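Local coordinates for protein cellulase (Clostridium cellulovorans, PDB 6UI3) that probably hydrolyses internal beta-1,4 linkages of cellulose and related plant polysaccharides as a broad-specificity GH5 endoglucanase, this chain being the catalytic domain of a longer protein, at residues W304-F309 with E314-L319; G26-N31 with I269-I274; H222-I225 with A230-I233; T32-S35 with G41-N44; F52-A57 with K322-P327. All coordinates share one frame; numbering follows the deposited sequence. Where two conformers were deposited one is given.

Contact 1 (W304-F309 with E314-L319)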
# COMPACT_ATOMS: atom_id res chain seq x y z
N TRP A 304 0.09 8.20 2.39
CA TRP A 304 0.99 7.65 3.42
C TRP A 304 1.00 8.56 4.65
O TRP A 304 1.60 9.62 4.63
CB TRP A 304 2.42 7.51 2.89
CG TRP A 304 3.34 6.92 3.93
CD1 TRP A 304 4.18 7.60 4.76
CD2 TRP A 304 3.48 5.54 4.26
NE1 TRP A 304 4.83 6.72 5.60
CE2 TRP A 304 4.42 5.44 5.30
CE3 TRP A 304 2.90 4.37 3.77
CZ2 TRP A 304 4.78 4.23 5.85
CZ3 TRP A 304 3.26 3.17 4.31
CH2 TRP A 304 4.20 3.10 5.34
N ASP A 305 0.34 8.13 5.72
CA ASP A 305 0.18 8.92 6.94
C ASP A 305 1.03 8.32 8.05
O ASP A 305 0.66 7.31 8.66
CB ASP A 305 -1.28 9.02 7.35
CG ASP A 305 -1.50 10.07 8.42
OD1 ASP A 305 -0.53 10.36 9.17
OD2 ASP A 305 -2.63 10.57 8.50
N ASN A 306 2.18 8.94 8.32
CA ASN A 306 3.08 8.47 9.37
C ASN A 306 2.88 9.15 10.72
O ASN A 306 3.66 8.90 11.65
CB ASN A 306 4.54 8.60 8.92
CG ASN A 306 4.95 10.02 8.65
OD1 ASN A 306 4.21 10.98 8.88
ND2 ASN A 306 6.17 10.17 8.16
N ASN A 307 1.85 9.98 10.87
CA ASN A 307 1.56 10.67 12.13
C ASN A 307 2.68 11.62 12.55
O ASN A 307 2.79 11.96 13.73
CB ASN A 307 1.26 9.67 13.26
CG ASN A 307 0.63 10.29 14.50
OD1 ASN A 307 -0.24 11.16 14.43
ND2 ASN A 307 1.08 9.82 15.65
N ASN A 308 3.51 12.10 11.61
CA ASN A 308 4.58 13.04 11.92
C ASN A 308 4.11 14.46 11.64
O ASN A 308 3.87 14.83 10.49
CB ASN A 308 5.84 12.74 11.12
CG ASN A 308 6.98 13.67 11.45
OD1 ASN A 308 6.96 14.38 12.45
ND2 ASN A 308 7.99 13.67 10.61
N PHE A 309 3.95 15.25 12.71
CA PHE A 309 3.59 16.66 12.66
C PHE A 309 4.70 17.54 13.22
O PHE A 309 4.47 18.73 13.48
CB PHE A 309 2.28 16.89 13.43
CG PHE A 309 1.13 16.13 12.85
CD1 PHE A 309 0.87 14.85 13.28
CD2 PHE A 309 0.37 16.66 11.83
CE1 PHE A 309 -0.15 14.11 12.72
CE2 PHE A 309 -0.66 15.93 11.26
CZ PHE A 309 -0.91 14.65 11.71
N GLU A 314 10.09 13.10 7.49
CA GLU A 314 9.07 13.11 6.45
C GLU A 314 7.78 13.60 7.10
O GLU A 314 7.16 12.88 7.90
CB GLU A 314 8.91 11.73 5.82
CG GLU A 314 10.14 11.28 5.04
CD GLU A 314 10.00 9.90 4.38
OE1 GLU A 314 9.01 9.19 4.64
OE2 GLU A 314 10.89 9.55 3.58
N ARG A 315 7.38 14.83 6.79
CA ARG A 315 6.24 15.47 7.46
C ARG A 315 4.99 15.14 6.65
O ARG A 315 4.56 15.89 5.77
CB ARG A 315 6.48 16.96 7.60
CG ARG A 315 7.72 17.28 8.43
CD ARG A 315 8.17 18.72 8.23
NE ARG A 315 7.25 19.66 8.88
CZ ARG A 315 7.14 20.95 8.57
NH1 ARG A 315 7.87 21.47 7.60
NH2 ARG A 315 6.29 21.72 9.24
N LEU A 316 4.40 13.98 6.95
CA LEU A 316 3.35 13.39 6.13
C LEU A 316 2.08 13.14 6.92
O LEU A 316 1.16 12.48 6.43
CB LEU A 316 3.87 12.09 5.50
CG LEU A 316 5.03 12.27 4.54
CD1 LEU A 316 5.62 10.93 4.11
CD2 LEU A 316 4.59 13.08 3.33
N GLY A 317 1.99 13.64 8.15
CA GLY A 317 0.79 13.39 8.95
C GLY A 317 -0.44 14.09 8.39
O GLY A 317 -0.38 15.24 7.93
N LEU A 318 -1.57 13.39 8.43
CA LEU A 318 -2.88 13.99 8.21
C LEU A 318 -3.78 13.86 9.43
O LEU A 318 -4.39 14.85 9.86
CB LEU A 318 -3.61 13.37 7.01
CG LEU A 318 -3.04 13.65 5.62
CD1 LEU A 318 -3.93 13.00 4.58
CD2 LEU A 318 -2.92 15.15 5.37
N LEU A 319 -3.90 12.66 9.98
CA LEU A 319 -4.64 12.41 11.21
C LEU A 319 -3.68 12.49 12.39
O LEU A 319 -2.73 11.71 12.48
CB LEU A 319 -5.28 11.02 11.16
CG LEU A 319 -5.93 10.58 12.46
CD1 LEU A 319 -7.17 11.45 12.76
CD2 LEU A 319 -6.30 9.12 12.42
O HOH W 1 7.38 8.00 6.69
O HOH W 2 -1.67 9.42 11.50
O HOH W 3 4.79 20.83 11.48
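Phe309 lays its ring over Gly317, with the ring centroid 3.9 Å from Gly317 CA in a CH-pi contact. The outer ring atom Phe309 CZ comes to 3.4 Å from Gly317 C. Next to CZ, Phe309 CE1 has Leu319 O at the ring edge, near its plane. The chain is tied here by a backbone bond, Gly317 N to Asn308 O.

Asp305 holds the far end of 314-319. Its CG is trans to the amide nitrogen (chi1 -168°), and the carboxylate reaches two successive amides. Leu319 N binds OD2 on the syn lone pair at 2.9 Å, nearly straight at 173°. Leu318 N adds weak bonds to both oxygens. OD2 also takes Trp27 NE1. OD1 accepts Asn307 N and so closes an Asx turn.

Asn306 forms a second Asx turn, with Asn308 N bonded to Asn306 OD1. The two asparagines then grip one carbonyl. Asn306 ND2 and Asn308 ND2 each lie 2.9 Å from Glu314 O and come from opposite faces of its plane. The first bond is straight, in the amide plane of Asn306. The second is bent.

One water joins Trp304 NE1, Asn306 ND2 and Glu314 OE1. Beside it, Trp304 CD1 meets Leu316 CD1 at 3.7 Å, near the plane of the indole. Another water links Asp305 OD1, weakly, with Leu319 O.

These carboxylate and amide bonds hold together a loop that doubles back on itself. It is the loop that follows the eighth strand of the TIM barrel, at the C-terminal strand end where GH5 enzymes have their active site.

Contact 2 (G26-N31 with I269-I274). Unlike the reference sequence in segment 269-274: Gln271 (reference Glu).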
# COMPACT_ATOMS: atom_id res chain seq x y z
N GLY A 26 -8.15 6.53 0.06
CA GLY A 26 -7.52 5.67 1.04
C GLY A 26 -6.36 6.31 1.81
O GLY A 26 -5.98 7.46 1.59
N TRP A 27 -5.79 5.48 2.68
CA TRP A 27 -4.92 5.95 3.76
C TRP A 27 -4.09 4.78 4.25
O TRP A 27 -4.59 3.65 4.35
CB TRP A 27 -5.83 6.48 4.86
CG TRP A 27 -5.20 7.15 6.05
CD1 TRP A 27 -4.96 8.48 6.19
CD2 TRP A 27 -4.82 6.53 7.29
NE1 TRP A 27 -4.45 8.74 7.45
CE2 TRP A 27 -4.35 7.56 8.13
CE3 TRP A 27 -4.83 5.22 7.77
CZ2 TRP A 27 -3.90 7.31 9.43
CZ3 TRP A 27 -4.39 4.98 9.05
CH2 TRP A 27 -3.91 6.00 9.86
N ASN A 28 -2.81 5.02 4.53
CA ASN A 28 -1.92 4.02 5.10
C ASN A 28 -1.69 4.31 6.59
O ASN A 28 -1.37 5.44 6.97
CB ASN A 28 -0.51 4.05 4.49
CG ASN A 28 -0.44 3.45 3.11
OD1 ASN A 28 -0.06 2.29 2.94
ND2 ASN A 28 -0.76 4.25 2.10
N LEU A 29 -1.72 3.24 7.39
CA LEU A 29 -1.32 3.26 8.81
C LEU A 29 0.21 3.21 8.88
O LEU A 29 0.83 2.18 9.18
CB LEU A 29 -1.98 2.09 9.53
CG LEU A 29 -1.78 2.00 11.03
CD1 LEU A 29 -2.47 3.13 11.77
CD2 LEU A 29 -2.29 0.64 11.54
N GLY A 30 0.83 4.35 8.59
CA GLY A 30 2.28 4.39 8.41
C GLY A 30 3.05 4.41 9.72
O GLY A 30 2.58 4.91 10.74
N ASN A 31 4.28 3.89 9.65
CA ASN A 31 5.20 3.88 10.79
C ASN A 31 4.55 3.26 12.02
O ASN A 31 4.64 3.77 13.15
CB ASN A 31 5.75 5.27 11.08
CG ASN A 31 6.77 5.73 10.06
OD1 ASN A 31 6.86 5.20 8.96
ND2 ASN A 31 7.55 6.75 10.43
N ILE A 269 -2.71 3.01 -6.53
CA ILE A 269 -1.62 3.83 -5.98
C ILE A 269 -1.62 3.58 -4.47
O ILE A 269 -2.27 4.30 -3.69
CB ILE A 269 -1.75 5.31 -6.36
CG1 ILE A 269 -1.88 5.49 -7.88
CG2 ILE A 269 -0.55 6.08 -5.82
CD1 ILE A 269 -0.73 4.98 -8.68
N GLY A 270 -0.90 2.54 -4.07
CA GLY A 270 -0.91 2.10 -2.69
C GLY A 270 -0.23 3.06 -1.73
O GLY A 270 -0.48 2.97 -0.52
N GLN A 271 0.64 3.94 -2.25
CA GLN A 271 1.23 5.01 -1.45
C GLN A 271 1.45 6.23 -2.33
O GLN A 271 2.02 6.12 -3.42
CB GLN A 271 2.60 4.66 -0.85
CG GLN A 271 2.59 3.44 0.06
CD GLN A 271 3.94 3.09 0.66
OE1 GLN A 271 4.14 1.99 1.18
NE2 GLN A 271 4.86 4.00 0.59
N PHE A 272 1.07 7.40 -1.81
CA PHE A 272 1.51 8.69 -2.33
C PHE A 272 1.38 9.68 -1.18
O PHE A 272 0.73 9.40 -0.17
CB PHE A 272 0.69 9.17 -3.54
CG PHE A 272 -0.57 9.93 -3.17
CD1 PHE A 272 -1.61 9.31 -2.50
CD2 PHE A 272 -0.72 11.27 -3.49
CE1 PHE A 272 -2.74 10.01 -2.15
CE2 PHE A 272 -1.87 11.96 -3.15
CZ PHE A 272 -2.86 11.33 -2.49
N ALA A 273 2.01 10.85 -1.34
CA ALA A 273 1.87 11.97 -0.41
C ALA A 273 2.72 13.11 -0.96
O ALA A 273 3.48 12.93 -1.91
CB ALA A 273 2.32 11.63 1.00
N ILE A 274 2.57 14.29 -0.34
CA ILE A 274 3.49 15.41 -0.55
C ILE A 274 3.90 15.92 0.83
O ILE A 274 3.05 16.29 1.65
CB ILE A 274 2.91 16.52 -1.44
CG1 ILE A 274 3.86 17.73 -1.49
CG2 ILE A 274 1.48 16.92 -1.04
CD1 ILE A 274 3.60 18.70 -2.60
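The interior of a (beta/alpha)8 barrel, near the active-site end of its strands, is the setting of this contact. Strands 25-29 and 267-272 are the first and seventh of the closed sheet. Strand 301-305 lies between them, and they meet through one side chain instead of backbone pairing. Asn28 spans the gap; its CA is 7.3 Å from the CA of Gln271. With CG swung to the far side from its own carbonyl carbon (chi1 -75°), the amide reaches past the intervening strand on the inside of the barrel. Trp304 and Leu302 of that strand touch it on the way.

Gln271 stands where GH5 enzymes carry the catalytic nucleophile at the end of the seventh strand. The reference sequence has glutamate there, so the deposited residue is a variant. Its CG lies 4.0 Å from Asn28 ND2. The two side chains cross at about a right angle, and their amide planes are 76° apart. Both are tied to Arg64, whose NH1 bonds Asn28 OD1 and Gln271 OE1. Asn28 thus joins this arginine to the backbone of the seventh strand.

The bond to that backbone is straight, with an N-H...O angle of 170°: Asn28 ND2 donates to Gly270 O over 2.9 Å, in the plane of both the amide and the carbonyl.

Contact 3 (H222-I225 with A230-I233)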
# COMPACT_ATOMS: atom_id res chain seq x y z
N HIS A 222 3.69 2.77 -5.91
CA HIS A 222 3.94 3.83 -4.93
C HIS A 222 4.59 4.97 -5.70
O HIS A 222 5.65 4.77 -6.30
CB HIS A 222 4.86 3.36 -3.80
CG HIS A 222 4.32 2.17 -3.06
ND1 HIS A 222 5.06 1.52 -2.10
CD2 HIS A 222 3.13 1.53 -3.13
CE1 HIS A 222 4.35 0.51 -1.62
NE2 HIS A 222 3.18 0.49 -2.23
N ALA A 223 3.97 6.14 -5.71
CA ALA A 223 4.40 7.22 -6.62
C ALA A 223 4.37 8.57 -5.90
O ALA A 223 3.41 9.35 -5.99
CB ALA A 223 3.58 7.22 -7.91
N TYR A 224 5.45 8.84 -5.17
CA TYR A 224 5.66 10.15 -4.55
C TYR A 224 6.41 10.99 -5.57
O TYR A 224 7.63 11.14 -5.54
CB TYR A 224 6.47 9.99 -3.28
CG TYR A 224 5.93 9.07 -2.20
CD1 TYR A 224 5.27 9.58 -1.10
CD2 TYR A 224 6.14 7.70 -2.26
CE1 TYR A 224 4.83 8.75 -0.08
CE2 TYR A 224 5.70 6.86 -1.24
CZ TYR A 224 5.05 7.39 -0.14
OH TYR A 224 4.65 6.59 0.90
N ILE A 225 5.65 11.53 -6.52
CA ILE A 225 6.25 12.10 -7.73
C ILE A 225 5.71 13.50 -8.00
O ILE A 225 4.54 13.78 -7.70
CB ILE A 225 6.02 11.19 -8.96
CG1 ILE A 225 4.53 10.95 -9.22
CG2 ILE A 225 6.80 9.88 -8.80
CD1 ILE A 225 4.27 10.29 -10.58
N ALA A 230 7.79 16.13 -3.82
CA ALA A 230 6.86 15.37 -3.01
C ALA A 230 7.49 14.70 -1.80
O ALA A 230 6.81 14.54 -0.77
CB ALA A 230 6.15 14.29 -3.83
N LEU A 231 8.74 14.25 -1.89
CA LEU A 231 9.30 13.42 -0.84
C LEU A 231 10.71 13.80 -0.40
O LEU A 231 11.09 13.44 0.71
CB LEU A 231 9.28 11.94 -1.25
CG LEU A 231 9.56 10.87 -0.20
CD1 LEU A 231 8.65 11.05 0.99
CD2 LEU A 231 9.40 9.49 -0.81
N ASN A 232 11.48 14.50 -1.22
CA ASN A 232 12.82 14.93 -0.80
C ASN A 232 12.67 16.00 0.28
O ASN A 232 12.11 17.06 0.02
CB ASN A 232 13.52 15.50 -2.02
CG ASN A 232 14.99 15.77 -1.80
OD1 ASN A 232 15.47 15.89 -0.68
ND2 ASN A 232 15.70 15.92 -2.91
N ILE A 233 13.20 15.73 1.47
CA ILE A 233 13.05 16.62 2.61
C ILE A 233 14.25 17.54 2.82
O ILE A 233 14.25 18.33 3.77
CB ILE A 233 12.74 15.85 3.91
CG1 ILE A 233 13.85 14.86 4.27
CG2 ILE A 233 11.42 15.11 3.79
CD1 ILE A 233 13.73 14.26 5.69
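Tyr224 rests its CB against two residues at the end of a short helix. Tyr224 CB is 4.3 Å from Ala230 CB and 4.0 Å from Leu231 CB. One atom further out, Tyr224 CG meets the methyl Leu231 CD2 at 3.8 Å. The same methyl sits over one face of the phenol, 4.1 Å from the ring centroid. It is offset toward the CB side, so Tyr224 CD1 and CD2 flank it about equally. This is a CH-pi contact. Leu231 sets it with a chi1 of -168°, which carries its branch away from its own amide nitrogen.

At the tip, Tyr224 OH has left the 230-233 segment behind. It packs against CB of Trp304 and makes a weak hydrogen bond with Gln271 NE2. This agrees with GH5 enzymes in which a tyrosine bonds the nucleophile position.

At the backbone end of the side chain, the Ala230 methyl packs on the chain itself: Ala230 CB is 3.7 Å from Tyr224 C. Tyr224 is the centre of an inverse gamma turn there.

The contact closes the small loop after the sixth barrel strand, 217-222. Helix 227-230 makes the bend, and Leu231 is the first residue to leave it. Ile225 points to the other side, onto helix 243-261.

Contact 4 (T32-S35 with G41-N44)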
# COMPACT_ATOMS: atom_id res chain seq x y z
N THR A 32 3.89 2.13 11.80
CA THR A 32 3.12 1.45 12.84
C THR A 32 3.54 -0.03 12.87
O THR A 32 4.61 -0.33 13.39
CB THR A 32 1.64 1.73 12.65
OG1 THR A 32 1.45 3.16 12.57
CG2 THR A 32 0.81 1.25 13.82
N LEU A 33 2.76 -0.94 12.28
CA LEU A 33 3.08 -2.37 12.37
C LEU A 33 4.23 -2.80 11.48
O LEU A 33 4.65 -3.97 11.57
CB LEU A 33 1.85 -3.24 12.16
CG LEU A 33 0.86 -3.22 13.34
CD1 LEU A 33 -0.48 -3.74 12.90
CD2 LEU A 33 1.42 -4.03 14.51
N GLU A 34 4.79 -1.91 10.67
CA GLU A 34 6.04 -2.19 9.97
C GLU A 34 7.27 -1.68 10.70
O GLU A 34 8.38 -1.85 10.19
CB GLU A 34 6.01 -1.67 8.53
CG GLU A 34 6.40 -0.22 8.33
CD GLU A 34 5.35 0.83 8.71
OE1 GLU A 34 4.44 0.58 9.53
OE2 GLU A 34 5.48 1.96 8.17
N SER A 35 7.11 -1.08 11.88
CA SER A 35 8.25 -0.49 12.58
C SER A 35 9.19 -1.56 13.14
O SER A 35 8.77 -2.68 13.46
CB SER A 35 7.76 0.35 13.77
OG SER A 35 6.86 1.37 13.40
N GLY A 41 7.27 0.95 17.92
CA GLY A 41 8.72 1.03 17.83
C GLY A 41 9.25 2.28 17.18
O GLY A 41 10.40 2.67 17.42
N TRP A 42 8.46 2.92 16.32
CA TRP A 42 8.86 4.17 15.69
C TRP A 42 8.11 5.36 16.28
O TRP A 42 8.00 6.42 15.64
CB TRP A 42 8.73 4.08 14.17
CG TRP A 42 9.82 3.22 13.51
CD1 TRP A 42 10.98 2.76 14.06
CD2 TRP A 42 9.81 2.75 12.16
NE1 TRP A 42 11.70 2.03 13.13
CE2 TRP A 42 11.00 2.02 11.95
CE3 TRP A 42 8.91 2.89 11.10
CZ2 TRP A 42 11.29 1.42 10.73
CZ3 TRP A 42 9.20 2.30 9.90
CH2 TRP A 42 10.38 1.59 9.72
N GLY A 43 7.60 5.22 17.50
CA GLY A 43 7.09 6.34 18.27
C GLY A 43 5.61 6.62 18.12
O GLY A 43 5.11 7.55 18.76
N ASN A 44 4.88 5.83 17.33
CA ASN A 44 3.45 6.06 17.21
C ASN A 44 2.69 5.32 18.30
O ASN A 44 3.20 4.35 18.88
CB ASN A 44 2.98 5.68 15.81
CG ASN A 44 3.24 6.79 14.82
OD1 ASN A 44 3.29 7.96 15.19
ND2 ASN A 44 3.45 6.43 13.57
O HOH W 4 5.54 3.26 15.84
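Gly41 lies beside Ser35, its C atom 4.2 Å from Ser35 CB. The chain then presents Trp42, whose indole forms most of the contact. A chi1 of -74° places its CG beside the backbone N, which lets the ring extend over the backbone of Ser35. Ser35 CA sits above the middle of the six-membered ring, 3.6 Å from its centroid and only 11° off the ring normal. This is a CH-pi contact over the face. Ser35 CB covers the same face further in, toward Trp42 CG, and Ser35 OG comes to 3.4 Å from Trp42 CB. At the outer end of the indole, Trp42 CZ3 meets Glu34 CG at 4.1 Å, with the carboxylate steeply inclined to the ring.

The surface under the indole is a type I beta turn, Thr32 to Ser35. It belongs to the loop that leaves the first strand of the TIM barrel. Thr32 O takes both Ser35 N and Ser35 OG, from the same face of its plane; the OG bond is 2.8 Å. Glu34 bends back so that its OE1 accepts Thr32 N, while OE2 takes Asn31 N.

After Gly43 the chain has turned, and Asn44 N and Trp42 N bind the same water, each at 3.0 Å. That water also reaches Ser35 OG, weakly. Asn44 ND2 passes 4.0 Å from Thr32 OG1. Thr32 OG1 is bonded to Gly30 O and Arg321 NH1 instead; Asn44 ND2 bonds Asn31 O and Asn306 O. Asn44 OD1 accepts Asn307 ND2.

Contact 5 (F52-A57 with K322-P327)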
# COMPACT_ATOMS: atom_id res chain seq x y z
N PHE A 52 -9.87 4.79 13.28
CA PHE A 52 -10.52 4.39 12.03
C PHE A 52 -11.91 5.00 11.91
O PHE A 52 -12.31 5.41 10.82
CB PHE A 52 -10.58 2.86 11.96
CG PHE A 52 -9.28 2.20 11.59
CD1 PHE A 52 -8.19 2.23 12.46
CD2 PHE A 52 -9.14 1.54 10.38
CE1 PHE A 52 -6.99 1.62 12.11
CE2 PHE A 52 -7.95 0.92 10.03
CZ PHE A 52 -6.87 0.97 10.89
N ASP A 53 -12.65 5.08 13.02
CA ASP A 53 -13.94 5.76 13.02
C ASP A 53 -13.77 7.19 12.50
O ASP A 53 -14.60 7.69 11.74
CB ASP A 53 -14.50 5.87 14.44
CG ASP A 53 -14.84 4.53 15.09
OD1 ASP A 53 -14.88 3.48 14.42
OD2 ASP A 53 -15.09 4.56 16.31
N THR A 54 -12.71 7.86 12.95
CA THR A 54 -12.46 9.24 12.55
C THR A 54 -12.14 9.33 11.06
O THR A 54 -12.63 10.23 10.36
CB THR A 54 -11.31 9.81 13.40
OG1 THR A 54 -11.70 9.81 14.79
CG2 THR A 54 -10.95 11.21 12.99
N LEU A 55 -11.34 8.40 10.55
CA LEU A 55 -11.04 8.36 9.12
C LEU A 55 -12.30 8.12 8.30
O LEU A 55 -12.52 8.78 7.27
CB LEU A 55 -10.01 7.28 8.83
CG LEU A 55 -8.61 7.50 9.39
CD1 LEU A 55 -7.81 6.25 9.27
CD2 LEU A 55 -7.91 8.65 8.68
N LYS A 56 -13.14 7.17 8.73
CA LYS A 56 -14.37 6.90 8.00
C LYS A 56 -15.26 8.14 7.96
O LYS A 56 -15.81 8.49 6.91
CB LYS A 56 -15.12 5.73 8.65
CG LYS A 56 -16.43 5.34 7.95
CD LYS A 56 -16.17 4.74 6.57
CE LYS A 56 -17.46 4.40 5.84
NZ LYS A 56 -18.42 3.68 6.71
N ALA A 57 -15.41 8.84 9.10
CA ALA A 57 -16.27 10.01 9.12
C ALA A 57 -15.73 11.12 8.23
O ALA A 57 -16.50 11.95 7.72
CB ALA A 57 -16.43 10.51 10.57
N LYS A 322 -2.88 11.51 18.40
CA LYS A 322 -2.96 11.79 19.83
C LYS A 322 -4.35 12.29 20.22
O LYS A 322 -4.84 11.96 21.30
CB LYS A 322 -1.89 12.80 20.24
CG LYS A 322 -1.81 13.01 21.75
CD LYS A 322 -0.64 13.90 22.16
CE LYS A 322 0.62 13.08 22.43
NZ LYS A 322 1.83 13.96 22.57
N ASN A 323 -4.99 13.09 19.36
CA ASN A 323 -6.29 13.67 19.72
C ASN A 323 -7.33 13.52 18.61
O ASN A 323 -8.43 14.07 18.75
CB ASN A 323 -6.14 15.12 20.17
CG ASN A 323 -5.62 16.01 19.09
OD1 ASN A 323 -5.46 15.60 17.96
ND2 ASN A 323 -5.37 17.27 19.43
N LEU A 324 -7.01 12.77 17.56
CA LEU A 324 -7.97 12.40 16.51
C LEU A 324 -8.49 13.61 15.74
O LEU A 324 -9.68 13.73 15.46
CB LEU A 324 -9.14 11.57 17.05
CG LEU A 324 -8.81 10.37 17.91
CD1 LEU A 324 -10.07 9.63 18.32
CD2 LEU A 324 -7.94 9.49 17.12
N THR A 325 -7.57 14.48 15.37
CA THR A 325 -7.90 15.70 14.65
C THR A 325 -7.18 15.73 13.32
O THR A 325 -6.23 14.99 13.08
CB THR A 325 -7.50 16.94 15.47
OG1 THR A 325 -6.08 16.92 15.70
CG2 THR A 325 -8.24 16.96 16.80
N PHE A 326 -7.63 16.62 12.44
CA PHE A 326 -7.00 16.86 11.14
C PHE A 326 -6.49 18.29 11.11
O PHE A 326 -7.27 19.23 10.88
CB PHE A 326 -8.00 16.64 10.00
CG PHE A 326 -8.46 15.22 9.86
CD1 PHE A 326 -9.64 14.80 10.43
CD2 PHE A 326 -7.71 14.31 9.14
CE1 PHE A 326 -10.06 13.49 10.30
CE2 PHE A 326 -8.13 12.99 9.01
CZ PHE A 326 -9.29 12.59 9.59
N PRO A 327 -5.20 18.54 11.32
CA PRO A 327 -4.72 19.93 11.30
C PRO A 327 -4.69 20.54 9.91
O PRO A 327 -4.62 21.76 9.78
CB PRO A 327 -3.31 19.84 11.91
CG PRO A 327 -2.91 18.44 11.70
CD PRO A 327 -4.17 17.60 11.79
O HOH W 5 -12.42 12.60 15.83
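Thr54 packs its methyl against Phe326: Thr54 CG2 lies 3.6 Å from Phe326 CE1, approaching the ring obliquely. The methyl points off the helix toward the loop. Leu55 adds a looser apolar contact, with CD2 4.3 Å from Phe326 CZ at the ring edge, near its plane. The carbons of Leu324 pack against the threonine hydroxyl oxygen. In this carbon-oxygen contact Leu324 CB stands 3.8 Å from Thr54 OG1, and Leu324 CD1 is almost as near.

Helix 49-58 follows the first strand of the TIM barrel. Segment 322-327 belongs to the loop between the eighth strand and the last helix. The contact therefore joins the outer shell where the barrel closes on itself. Phe326 also rests on Ala58 of the helix, and Leu324 on Lys50 and Met51.

Polar links across the gap go through water. One molecule donates to Thr54 OG1 at 3.1 Å and to Leu324 O at 3.0 Å. Thr54 OG1 is in addition bonded to Lys50 O, one turn back in its own helix.

Within the loop, Leu324 and Thr325 form a G1 beta bulge opposite Asn320. Leu324 takes left-handed backbone angles there. Thr325 OG1 donates to Asn323 OD1 over 2.7 Å.

Overall arrangement
Contact 2 is buried at the barrel centre; contact 4 is largely buried too, with an exposed indole at its rim. Contact 5 lies farthest out, on the shell. Contacts 1, 3 and 4 belong to loops at the C-terminal ends of strands eight, six and one. Contacts 1 and 2 share the sheet: strand 301-305 lies between the two strands of contact 2, and Trp304 N bonds Phe272 O. Contact 3 joins them through Tyr224, and contact 4 through Asn44. Contact 5 continues the loop of contact 1, where Phe309 packs on Pro327. Contact 2 uses one amide bond, contact 1 a polar network, and contacts 3 and 5 mainly apolar touches. Contact 4 sets an indole face on a serine backbone and adds a bridging water.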